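Local coordinates for protein lactate dehydrogenase, adjacent gene encodes predicted malate dehydrogenase (Cryptosporidium parvum, PDB 4ND4) that probably interconverts (S)-lactate and pyruvate with NAD(+)/NADH as the redox partner, as a member of the lactate/malate dehydrogenase superfamily, at residues Asp30-Asp35 and Lys60-Asn65; Asn172-His177 and Lys297-Ser302; Asp179-Ala184 and His215-Trp220. All coordinates share one frame; numbering follows the deposited sequence.

Contact 1. Residues Asp30-Asp35 and Lys60-Asn65. With NAD (nicotinamide-adenine-dinucleotide), chain C.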
loop_
_atom_site.group_PDB
_atom_site.type_symbol
_atom_site.label_atom_id
_atom_site.label_comp_id
_atom_site.label_asym_id
_atom_site.label_seq_id
_atom_site.Cartn_x
_atom_site.Cartn_y
_atom_site.Cartn_z
ATOM N N ASP A 30 -9.038 1.215 14.408
ATOM C CA ASP A 30 -10.420 1.663 14.509
ATOM C C ASP A 30 -10.403 3.127 14.922
ATOM O O ASP A 30 -9.483 3.577 15.607
ATOM C CB ASP A 30 -11.196 0.851 15.548
ATOM C CG ASP A 30 -11.521 -0.556 15.080
ATOM O OD1 ASP A 30 -11.443 -0.844 13.867
ATOM O OD2 ASP A 30 -11.881 -1.380 15.940
ATOM N N VAL A 31 -11.429 3.861 14.510
ATOM C CA VAL A 31 -11.510 5.286 14.775
ATOM C C VAL A 31 -12.802 5.627 15.516
ATOM O O VAL A 31 -13.880 5.141 15.161
ATOM C CB VAL A 31 -11.455 6.094 13.462
ATOM C CG1 VAL A 31 -11.565 7.587 13.743
ATOM C CG2 VAL A 31 -10.173 5.777 12.702
ATOM N N VAL A 32 -12.678 6.464 16.542
ATOM C CA VAL A 32 -13.828 7.073 17.202
ATOM C C VAL A 32 -13.799 8.577 16.948
ATOM O O VAL A 32 -12.926 9.272 17.457
ATOM C CB VAL A 32 -13.819 6.795 18.718
ATOM C CG1 VAL A 32 -14.930 7.571 19.420
ATOM C CG2 VAL A 32 -13.948 5.302 18.978
ATOM N N LEU A 33 -14.747 9.061 16.147
ATOM C CA LEU A 33 -14.909 10.491 15.888
ATOM C C LEU A 33 -15.813 11.130 16.946
ATOM O O LEU A 33 -17.027 10.894 16.955
ATOM C CB LEU A 33 -15.522 10.726 14.504
ATOM C CG LEU A 33 -14.588 10.774 13.300
ATOM C CD1 LEU A 33 -15.392 10.633 12.019
ATOM C CD2 LEU A 33 -13.774 12.065 13.279
ATOM N N PHE A 34 -15.218 11.939 17.821
ATOM C CA PHE A 34 -15.949 12.639 18.876
ATOM C C PHE A 34 -16.198 14.089 18.474
ATOM O O PHE A 34 -15.310 14.756 17.937
ATOM C CB PHE A 34 -15.165 12.594 20.192
ATOM C CG PHE A 34 -15.828 13.328 21.332
ATOM C CD1 PHE A 34 -16.586 12.639 22.273
ATOM C CD2 PHE A 34 -15.687 14.706 21.475
ATOM C CE1 PHE A 34 -17.195 13.309 23.326
ATOM C CE2 PHE A 34 -16.293 15.381 22.525
ATOM C CZ PHE A 34 -17.046 14.681 23.453
ATOM N N ASP A 35 -17.409 14.569 18.737
ATOM C CA ASP A 35 -17.729 15.985 18.593
ATOM C C ASP A 35 -18.931 16.338 19.467
ATOM O O ASP A 35 -19.775 15.479 19.750
ATOM C CB ASP A 35 -18.013 16.332 17.130
ATOM C CG ASP A 35 -17.671 17.775 16.793
ATOM O OD1 ASP A 35 -18.300 18.694 17.360
ATOM O OD2 ASP A 35 -16.770 17.992 15.952
ATOM N N LYS A 60 -13.228 -0.136 11.778
ATOM C CA LYS A 60 -14.518 0.402 12.200
ATOM C C LYS A 60 -14.366 1.877 12.516
ATOM O O LYS A 60 -13.446 2.269 13.233
ATOM C CB LYS A 60 -15.037 -0.327 13.436
ATOM C CG LYS A 60 -15.372 -1.778 13.169
ATOM C CD LYS A 60 -16.147 -2.405 14.316
ATOM C CE LYS A 60 -16.212 -3.917 14.156
ATOM N NZ LYS A 60 -16.718 -4.304 12.808
ATOM N N VAL A 61 -15.271 2.686 11.973
ATOM C CA VAL A 61 -15.283 4.122 12.216
ATOM C C VAL A 61 -16.670 4.522 12.703
ATOM O O VAL A 61 -17.645 4.377 11.965
ATOM C CB VAL A 61 -14.950 4.918 10.934
ATOM C CG1 VAL A 61 -14.902 6.411 11.232
ATOM C CG2 VAL A 61 -13.634 4.444 10.330
ATOM N N ILE A 62 -16.753 5.020 13.935
ATOM C CA ILE A 62 -18.026 5.467 14.516
ATOM C C ILE A 62 -17.957 6.916 15.011
ATOM O O ILE A 62 -16.878 7.432 15.329
ATOM C CB ILE A 62 -18.516 4.534 15.651
ATOM C CG1 ILE A 62 -17.502 4.444 16.801
ATOM C CG2 ILE A 62 -18.796 3.142 15.103
ATOM C CD1 ILE A 62 -17.727 5.439 17.919
ATOM N N GLY A 63 -19.122 7.559 15.050
ATOM C CA GLY A 63 -19.266 8.925 15.540
ATOM C C GLY A 63 -19.965 8.939 16.885
ATOM O O GLY A 63 -20.853 8.125 17.133
ATOM N N THR A 64 -19.571 9.870 17.751
ATOM C CA THR A 64 -20.084 9.923 19.117
ATOM C C THR A 64 -20.017 11.327 19.713
ATOM O O THR A 64 -19.261 12.184 19.245
ATOM C CB THR A 64 -19.299 8.967 20.038
ATOM O OG1 THR A 64 -19.894 8.946 21.343
ATOM C CG2 THR A 64 -17.847 9.400 20.168
ATOM N N ASN A 65 -20.819 11.543 20.751
ATOM C CA ASN A 65 -20.734 12.748 21.569
ATOM C C ASN A 65 -20.461 12.387 23.023
ATOM O O ASN A 65 -20.674 13.197 23.919
ATOM C CB ASN A 65 -22.021 13.570 21.450
ATOM C CG ASN A 65 -23.237 12.861 22.028
ATOM O OD1 ASN A 65 -23.127 11.823 22.682
ATOM N ND2 ASN A 65 -24.408 13.425 21.788
HETATM P PA NAD C . -13.080 22.969 12.261
HETATM O O1A NAD C . -13.375 22.431 10.891
HETATM O O2A NAD C . -13.816 24.186 12.753
HETATM O O5B NAD C . -13.321 21.789 13.311
HETATM C C5B NAD C . -13.367 22.019 14.711
HETATM C C4B NAD C . -14.356 21.033 15.313
HETATM O O4B NAD C . -14.229 21.058 16.732
HETATM C C3B NAD C . -15.814 21.359 14.994
HETATM O O3B NAD C . -16.446 20.271 14.309
HETATM C C2B NAD C . -16.466 21.593 16.344
HETATM O O2B NAD C . -17.797 21.077 16.426
HETATM C C1B NAD C . -15.526 20.869 17.290
HETATM N N9A NAD C . -15.592 21.345 18.689
HETATM C C8A NAD C . -15.803 22.599 19.139
HETATM N N7A NAD C . -15.800 22.613 20.495
HETATM C C5A NAD C . -15.588 21.359 20.924
HETATM C C6A NAD C . -15.468 20.676 22.229
HETATM N N6A NAD C . -15.577 21.361 23.393
HETATM N N1A NAD C . -15.238 19.344 22.215
HETATM C C2A NAD C . -15.128 18.637 21.075
HETATM N N3A NAD C . -15.230 19.200 19.859
HETATM C C4A NAD C . -15.451 20.528 19.726
HETATM O O3 NAD C . -11.496 23.268 12.440
HETATM P PN NAD C . -10.329 22.481 11.644
HETATM O O1N NAD C . -10.179 23.091 10.279
HETATM O O2N NAD C . -10.567 20.998 11.751
HETATM O O5D NAD C . -9.040 22.830 12.537
HETATM C C5D NAD C . -8.995 22.375 13.884
HETATM C C4D NAD C . -7.875 23.069 14.654
HETATM O O4D NAD C . -6.603 22.698 14.109
HETATM C C3D NAD C . -7.933 24.588 14.589
HETATM O O3D NAD C . -7.626 25.105 15.887
HETATM C C2D NAD C . -6.851 24.960 13.588
HETATM O O2D NAD C . -6.326 26.279 13.783
HETATM C C1D NAD C . -5.824 23.876 13.875
HETATM N N1N NAD C . -4.794 23.626 12.852
HETATM C C2N NAD C . -3.570 23.296 13.298
HETATM C C3N NAD C . -2.513 23.036 12.428
HETATM C C7N NAD C . -1.144 22.663 12.932
HETATM O O7N NAD C . -0.214 22.622 12.140
HETATM N N7N NAD C . -0.936 22.360 14.215
HETATM C C4N NAD C . -2.752 23.116 11.062
HETATM C C5N NAD C . -4.022 23.460 10.614
HETATM C C6N NAD C . -5.037 23.708 11.533
#
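Asp30 opens the pairing with its side chain: the amide of Lys60 gives a nearly straight bond to OD1, with Lys60 N 2.8 Å from Asp30 OD1. The amide comes from above the carboxylate plane, not within it. Asp30 OD1 is also held by a salt bridge to Arg4. Lys60 lies beside Asp30 through CB and CG, while its NZ stays 6.4 Å from Asp30 OD1 and makes no salt bridge with it. Val31 begins the parallel ladder, its N 2.9 Å from Lys60 O, and its O accepts the amide of Ile62. Its CB rests against both methyls of Val61, on the face covered by helices 14-26 and 40-55. Val32 points to the other face. Its CG1 meets Thr64 CG2 at 3.5 Å and also touches Ile62 CD1. Ile62 reaches it because CG1 stands between its backbone N and carbonyl carbon (chi1 59°). Leu33 N is 2.8 Å from Ile62 O, and Leu33 O takes the amide of Thr64. Leu33 CD1 reaches back to Val61 CG1, and Gly63 beside it adds no side chain. Phe34 CE1 comes within 3.4 Å of Asn65 C. Adenine C2A of NAD meets the ring at its edge, close to the ring plane. Tyr67 stacks on the same ring. Asp35 ends the ladder through its N to Thr64 O. Its carboxylate then takes both adenosine ribose hydroxyls: OD1 is 2.6 Å from NAD O2B and OD2 is 2.8 Å from NAD O3B. This is the acidic residue at the end of the second strand of a Rossmann fold. Its negative charge, together with two ribose hydroxyl bonds, is consistent with a preference for NAD over a cofactor phosphorylated on that ribose.

Contact 2. Residues Asn172-His177 and Lys297-Ser302. With PYR (pyruvic acid), chain D; NAD (nicotinamide-adenine-dinucleotide), chain C.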
loop_
_atom_site.group_PDB
_atom_site.type_symbol
_atom_site.label_atom_id
_atom_site.label_comp_id
_atom_site.label_asym_id
_atom_site.label_seq_id
_atom_site.Cartn_x
_atom_site.Cartn_y
_atom_site.Cartn_z
ATOM N N ASN A 172 14.495 20.350 8.037
ATOM C CA ASN A 172 13.820 20.477 9.321
ATOM C C ASN A 172 13.382 21.905 9.596
ATOM O O ASN A 172 14.113 22.856 9.312
ATOM C CB ASN A 172 14.750 20.034 10.451
ATOM C CG ASN A 172 14.754 18.535 10.652
ATOM O OD1 ASN A 172 13.753 17.957 11.068
ATOM N ND2 ASN A 172 15.884 17.898 10.369
ATOM N N VAL A 173 12.182 22.037 10.150
ATOM C CA VAL A 173 11.720 23.282 10.739
ATOM C C VAL A 173 11.589 23.040 12.237
ATOM O O VAL A 173 11.014 22.037 12.654
ATOM C CB VAL A 173 10.359 23.720 10.174
ATOM C CG1 VAL A 173 9.866 24.964 10.891
ATOM C CG2 VAL A 173 10.448 23.979 8.677
ATOM N N ILE A 174 12.136 23.953 13.038
ATOM C CA ILE A 174 12.093 23.835 14.495
ATOM C C ILE A 174 11.553 25.115 15.135
ATOM O O ILE A 174 11.333 26.115 14.453
ATOM C CB ILE A 174 13.480 23.488 15.073
ATOM C CG1 ILE A 174 14.516 24.557 14.705
ATOM C CG2 ILE A 174 13.932 22.130 14.562
ATOM C CD1 ILE A 174 15.827 24.393 15.439
ATOM N N GLY A 175 11.334 25.067 16.446
ATOM C CA GLY A 175 10.772 26.192 17.188
ATOM C C GLY A 175 9.255 26.131 17.241
ATOM O O GLY A 175 8.655 25.081 17.002
ATOM N N GLY A 176 8.636 27.267 17.550
ATOM C CA GLY A 176 7.187 27.351 17.678
ATOM C C GLY A 176 6.493 27.406 16.332
ATOM O O GLY A 176 7.022 27.966 15.370
ATOM N N HIS A 177 5.300 26.823 16.272
ATOM C CA HIS A 177 4.471 26.832 15.071
ATOM C C HIS A 177 3.816 28.206 14.924
ATOM O O HIS A 177 2.642 28.391 15.249
ATOM C CB HIS A 177 3.424 25.715 15.160
ATOM C CG HIS A 177 2.614 25.527 13.913
ATOM N ND1 HIS A 177 3.176 25.179 12.705
ATOM C CD2 HIS A 177 1.278 25.605 13.696
ATOM C CE1 HIS A 177 2.226 25.069 11.793
ATOM N NE2 HIS A 177 1.065 25.321 12.369
ATOM N N LYS A 297 20.067 32.183 17.337
ATOM C CA LYS A 297 19.411 33.447 17.667
ATOM C C LYS A 297 17.947 33.452 17.216
ATOM O O LYS A 297 17.069 33.895 17.954
ATOM C CB LYS A 297 20.158 34.627 17.034
ATOM C CG LYS A 297 19.491 35.978 17.259
ATOM C CD LYS A 297 20.298 37.117 16.655
ATOM C CE LYS A 297 19.582 38.450 16.817
ATOM N NZ LYS A 297 20.523 39.596 16.675
ATOM N N LEU A 298 17.694 32.975 16.000
ATOM C CA LEU A 298 16.326 32.870 15.491
ATOM C C LEU A 298 15.483 31.935 16.361
ATOM O O LEU A 298 14.316 32.219 16.626
ATOM C CB LEU A 298 16.319 32.390 14.041
ATOM C CG LEU A 298 16.919 33.348 13.007
ATOM C CD1 LEU A 298 17.202 32.608 11.710
ATOM C CD2 LEU A 298 16.007 34.539 12.755
ATOM N N LEU A 299 16.082 30.832 16.808
ATOM C CA LEU A 299 15.409 29.900 17.711
ATOM C C LEU A 299 15.100 30.579 19.044
ATOM O O LEU A 299 14.011 30.406 19.595
ATOM C CB LEU A 299 16.257 28.641 17.933
ATOM C CG LEU A 299 15.705 27.559 18.872
ATOM C CD1 LEU A 299 14.300 27.131 18.471
ATOM C CD2 LEU A 299 16.635 26.356 18.908
ATOM N N GLY A 300 16.060 31.352 19.552
ATOM C CA GLY A 300 15.856 32.156 20.753
ATOM C C GLY A 300 14.656 33.078 20.644
ATOM O O GLY A 300 13.866 33.192 21.581
ATOM N N GLU A 301 14.514 33.732 19.494
ATOM C CA GLU A 301 13.378 34.620 19.248
ATOM C C GLU A 301 12.048 33.850 19.193
ATOM O O GLU A 301 11.025 34.344 19.664
ATOM C CB GLU A 301 13.604 35.429 17.965
ATOM C CG GLU A 301 14.739 36.444 18.093
ATOM C CD GLU A 301 15.100 37.136 16.788
ATOM O OE1 GLU A 301 14.586 36.745 15.720
ATOM O OE2 GLU A 301 15.916 38.081 16.830
ATOM N N SER A 302 12.072 32.645 18.628
ATOM C CA SER A 302 10.893 31.769 18.602
ATOM C C SER A 302 10.470 31.367 20.013
ATOM O O SER A 302 9.285 31.373 20.337
ATOM C CB SER A 302 11.179 30.508 17.777
ATOM O OG SER A 302 10.040 29.668 17.700
HETATM C C PYR D . -1.148 25.805 9.431
HETATM O O PYR D . -1.744 25.425 8.403
HETATM O OXT PYR D . 0.094 25.840 9.508
HETATM C CA PYR D . -1.921 26.222 10.581
HETATM O O3 PYR D . -1.503 25.957 11.694
HETATM C CB PYR D . -3.204 26.968 10.368
HETATM P PA NAD C . -13.080 22.969 12.261
HETATM O O1A NAD C . -13.375 22.431 10.891
HETATM O O2A NAD C . -13.816 24.186 12.753
HETATM O O5B NAD C . -13.321 21.789 13.311
HETATM C C5B NAD C . -13.367 22.019 14.711
HETATM C C4B NAD C . -14.356 21.033 15.313
HETATM O O4B NAD C . -14.229 21.058 16.732
HETATM C C3B NAD C . -15.814 21.359 14.994
HETATM O O3B NAD C . -16.446 20.271 14.309
HETATM C C2B NAD C . -16.466 21.593 16.344
HETATM O O2B NAD C . -17.797 21.077 16.426
HETATM C C1B NAD C . -15.526 20.869 17.290
HETATM N N9A NAD C . -15.592 21.345 18.689
HETATM C C8A NAD C . -15.803 22.599 19.139
HETATM N N7A NAD C . -15.800 22.613 20.495
HETATM C C5A NAD C . -15.588 21.359 20.924
HETATM C C6A NAD C . -15.468 20.676 22.229
HETATM N N6A NAD C . -15.577 21.361 23.393
HETATM N N1A NAD C . -15.238 19.344 22.215
HETATM C C2A NAD C . -15.128 18.637 21.075
HETATM N N3A NAD C . -15.230 19.200 19.859
HETATM C C4A NAD C . -15.451 20.528 19.726
HETATM O O3 NAD C . -11.496 23.268 12.440
HETATM P PN NAD C . -10.329 22.481 11.644
HETATM O O1N NAD C . -10.179 23.091 10.279
HETATM O O2N NAD C . -10.567 20.998 11.751
HETATM O O5D NAD C . -9.040 22.830 12.537
HETATM C C5D NAD C . -8.995 22.375 13.884
HETATM C C4D NAD C . -7.875 23.069 14.654
HETATM O O4D NAD C . -6.603 22.698 14.109
HETATM C C3D NAD C . -7.933 24.588 14.589
HETATM O O3D NAD C . -7.626 25.105 15.887
HETATM C C2D NAD C . -6.851 24.960 13.588
HETATM O O2D NAD C . -6.326 26.279 13.783
HETATM C C1D NAD C . -5.824 23.876 13.875
HETATM N N1N NAD C . -4.794 23.626 12.852
HETATM C C2N NAD C . -3.570 23.296 13.298
HETATM C C3N NAD C . -2.513 23.036 12.428
HETATM C C7N NAD C . -1.144 22.663 12.932
HETATM O O7N NAD C . -0.214 22.622 12.140
HETATM N N7N NAD C . -0.936 22.360 14.215
HETATM C C4N NAD C . -2.752 23.116 11.062
HETATM C C5N NAD C . -4.022 23.460 10.614
HETATM C C6N NAD C . -5.037 23.708 11.533
HETATM O O HOH W 1 7.786 30.514 16.632
#
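Ser302 meets the backbone of Gly175 and Gly176 at the tight end of this contact. Gly176 N lies 2.8 Å from Ser302 OG, and the N-H points almost straight at the oxygen (170°). With OG anti to the backbone N of Ser302 (chi1 -178°), the hydroxyl extends from helix 293-314 to the backbone of Gly176. Gly175 CA comes within 3.6 Å of Ser302 OG. Gly175 has a positive phi (90°), and its bare CA lets the helix come this close. Ser302 OG also donates to a water, 2.6 Å away. The same water donates to Gly176 O at 2.9 Å. The hydroxyl and the water thus grip both the N-H and the C=O of Gly176.

The apolar side is looser. Leu299 CD1 lies 3.9 Å from Gly175 CA. Leu299 CD2 is 4.1 Å from Ile174 CD1, and the two side chains cross at about a right angle. This packing is sparse, but every residue that touches here is buried.

His177 follows the two glycines. Its side chain starts away from the helix, and its ring lies at the pyruvate. It is the predicted proton acceptor. Its NE2 donates to the keto oxygen of pyruvate, with His177 NE2 2.7 Å from PYR O3 near the ring plane. Asp150 holds His177 ND1, and Asp125 accepts the His177 amide. Arg90, Asn122 and Arg153 complete the hydrogen bonding around pyruvate.

The contact with helix 293-314 lies just before this histidine in the chain. Strand 169-174 leads into Gly175 and Gly176 and pairs with strand 182-183 through Ile174. Strand 270-279 meets both partners, with Pro275 against Ile174 and Met272 against Leu299, while helix 147-162 packs on Val173.

Contact 3. Residues Asp179-Ala184 and His215-Trp220. Unlike the reference sequence in segment 179-184: Ala184 (reference Val). With PYR (pyruvic acid), chain D.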
loop_
_atom_site.group_PDB
_atom_site.type_symbol
_atom_site.label_atom_id
_atom_site.label_comp_id
_atom_site.label_asym_id
_atom_site.label_seq_id
_atom_site.Cartn_x
_atom_site.Cartn_y
_atom_site.Cartn_z
ATOM N N ASP A 179 5.063 32.626 13.345
ATOM C CA ASP A 179 5.968 33.422 12.508
ATOM C C ASP A 179 7.451 33.209 12.857
ATOM O O ASP A 179 8.294 33.249 11.970
ATOM C CB ASP A 179 5.621 34.917 12.579
ATOM C CG ASP A 179 4.327 35.264 11.847
ATOM O OD1 ASP A 179 3.807 34.425 11.082
ATOM O OD2 ASP A 179 3.829 36.392 12.035
ATOM N N GLY A 180 7.756 32.967 14.132
ATOM C CA GLY A 180 9.138 32.743 14.592
ATOM C C GLY A 180 9.723 31.375 14.262
ATOM O O GLY A 180 10.896 31.109 14.519
ATOM N N MET A 181 8.880 30.494 13.738
ATOM C CA MET A 181 9.278 29.229 13.112
ATOM C C MET A 181 10.647 29.297 12.404
ATOM O O MET A 181 10.904 30.224 11.638
ATOM C CB MET A 181 8.172 28.903 12.113
ATOM C CG MET A 181 8.333 27.707 11.222
ATOM S SD MET A 181 7.059 27.747 9.945
ATOM C CE MET A 181 5.561 27.848 10.926
ATOM N N VAL A 182 11.509 28.311 12.660
ATOM C CA VAL A 182 12.889 28.318 12.138
ATOM C C VAL A 182 13.159 27.161 11.170
ATOM O O VAL A 182 13.467 26.049 11.603
ATOM C CB VAL A 182 13.926 28.269 13.286
ATOM C CG1 VAL A 182 15.348 28.296 12.736
ATOM C CG2 VAL A 182 13.708 29.427 14.253
ATOM N N PRO A 183 13.030 27.416 9.855
ATOM C CA PRO A 183 13.494 26.440 8.876
ATOM C C PRO A 183 15.021 26.437 8.830
ATOM O O PRO A 183 15.622 27.417 8.396
ATOM C CB PRO A 183 12.895 26.941 7.550
ATOM C CG PRO A 183 11.875 27.954 7.924
ATOM C CD PRO A 183 12.364 28.553 9.201
ATOM N N ALA A 184 15.629 25.349 9.292
ATOM C CA ALA A 184 17.082 25.295 9.485
ATOM C C ALA A 184 17.823 25.007 8.182
ATOM O O ALA A 184 18.171 23.861 7.899
ATOM C CB ALA A 184 17.430 24.249 10.539
ATOM N N HIS A 215 8.457 31.602 2.436
ATOM C CA HIS A 215 7.300 30.826 1.971
ATOM C C HIS A 215 6.860 29.803 3.021
ATOM O O HIS A 215 5.671 29.670 3.312
ATOM C CB HIS A 215 7.633 30.093 0.667
ATOM C CG HIS A 215 6.433 29.667 -0.120
ATOM N ND1 HIS A 215 6.535 29.111 -1.377
ATOM C CD2 HIS A 215 5.108 29.731 0.156
ATOM C CE1 HIS A 215 5.326 28.837 -1.836
ATOM N NE2 HIS A 215 4.443 29.206 -0.925
ATOM N N THR A 216 7.829 29.086 3.582
ATOM C CA THR A 216 7.570 28.134 4.656
ATOM C C THR A 216 6.854 28.807 5.823
ATOM O O THR A 216 5.863 28.277 6.332
ATOM C CB THR A 216 8.880 27.488 5.149
ATOM O OG1 THR A 216 9.517 26.822 4.055
ATOM C CG2 THR A 216 8.621 26.482 6.260
ATOM N N ARG A 217 7.343 29.980 6.225
ATOM C CA ARG A 217 6.805 30.692 7.388
ATOM C C ARG A 217 5.378 31.210 7.196
ATOM O O ARG A 217 4.583 31.174 8.128
ATOM C CB ARG A 217 7.728 31.845 7.786
ATOM C CG ARG A 217 9.051 31.382 8.378
ATOM C CD ARG A 217 10.192 32.326 8.028
ATOM N NE ARG A 217 10.019 33.654 8.609
ATOM C CZ ARG A 217 10.254 33.957 9.883
ATOM N NH1 ARG A 217 10.665 33.025 10.738
ATOM N NH2 ARG A 217 10.066 35.202 10.313
ATOM N N ILE A 218 5.067 31.691 5.995
ATOM C CA ILE A 218 3.737 32.241 5.697
ATOM C C ILE A 218 2.822 31.265 4.946
ATOM O O ILE A 218 1.726 31.645 4.526
ATOM C CB ILE A 218 3.828 33.571 4.906
ATOM C CG1 ILE A 218 4.496 33.378 3.535
ATOM C CG2 ILE A 218 4.577 34.613 5.723
ATOM C CD1 ILE A 218 3.556 33.031 2.397
ATOM N N ALA A 219 3.263 30.017 4.795
ATOM C CA ALA A 219 2.518 29.007 4.031
ATOM C C ALA A 219 1.054 28.875 4.462
ATOM O O ALA A 219 0.180 28.684 3.617
ATOM C CB ALA A 219 3.209 27.653 4.134
ATOM N N TRP A 220 0.794 28.981 5.766
ATOM C CA TRP A 220 -0.563 28.801 6.290
ATOM C C TRP A 220 -1.552 29.816 5.717
ATOM O O TRP A 220 -2.685 29.458 5.401
ATOM C CB TRP A 220 -0.580 28.821 7.824
ATOM C CG TRP A 220 -0.550 30.183 8.465
ATOM C CD1 TRP A 220 0.546 30.971 8.676
ATOM C CD2 TRP A 220 -1.667 30.899 9.010
ATOM N NE1 TRP A 220 0.180 32.135 9.305
ATOM C CE2 TRP A 220 -1.172 32.116 9.524
ATOM C CE3 TRP A 220 -3.039 30.631 9.108
ATOM C CZ2 TRP A 220 -2.000 33.069 10.124
ATOM C CZ3 TRP A 220 -3.864 31.580 9.707
ATOM C CH2 TRP A 220 -3.340 32.784 10.206
HETATM C C PYR D . -1.148 25.805 9.431
HETATM O O PYR D . -1.744 25.425 8.403
HETATM O OXT PYR D . 0.094 25.840 9.508
HETATM C CA PYR D . -1.921 26.222 10.581
HETATM O O3 PYR D . -1.503 25.957 11.694
HETATM C CB PYR D . -3.204 26.968 10.368
HETATM O O HOH W 2 3.526 31.476 10.601
HETATM O O HOH W 3 0.901 34.380 11.511
#
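Met181 and Pro183 pack on Thr216 and Arg217, where the strand 182-183 region of the lactate/malate dehydrogenase catalytic domain meets helix 206-227. The apolar part centres on Thr216. Its methyl CG2 lies 3.9 Å from Pro183 CG, and the two side chains run past each other in opposite directions. The hydroxyl of Thr216 is turned to its own helix, where it bonds to Ile212 O. Met181 runs extended as far as SD (CG anti to the backbone N, chi1 175°), and then bends at its end. Its SD lies beside the helix backbone, 3.8 Å from Thr216 O. Phe154 of helix 147-162 touches both Pro183 and Thr216.

The polar part is carried by Arg217, whose chain bends at chi2 and chi3. The guanidinium then lies over the loop backbone. Its edge turns toward Met181 O, and Arg217 NH1 makes a weak hydrogen bond there at 3.0 Å. Asp179 O sits over one face of the same group, 2.9 Å from Arg217 CZ, but the angles are too poor for a hydrogen bond.

Water completes the contact. One water gives its protons to Asp179 OD1 and Arg217 O, so the carboxylate is tied to the helix backbone. A second donates to Asp179 OD1 and receives a weak bond from the indole of Trp220. Trp220 also forms part of the substrate pocket: Arg90 makes a cation-pi contact with its ring, and Trp220 CB lies 3.5 Å from PYR C.

From the N terminus, contact 1 comes first. It closes the beta-alpha-beta unit of strand 30-34, helix 40-55 and strand 61-64 at one edge of the parallel NAD-binding sheet. The chain then enters the catalytic domain. Contact 2 opens at 172-177 and closes only at 297-302, near the C terminus. Contact 3, from 179-184 to 215-220, is nested inside that long loop. Contacts 2 and 3 touch, since strands 169-174 and 182-183 are neighbours in one sheet, and both reach pyruvate. Contact 1 lies about 20 Å from either at the nearest atoms. NAD spans the gap, touching contacts 1 and 2.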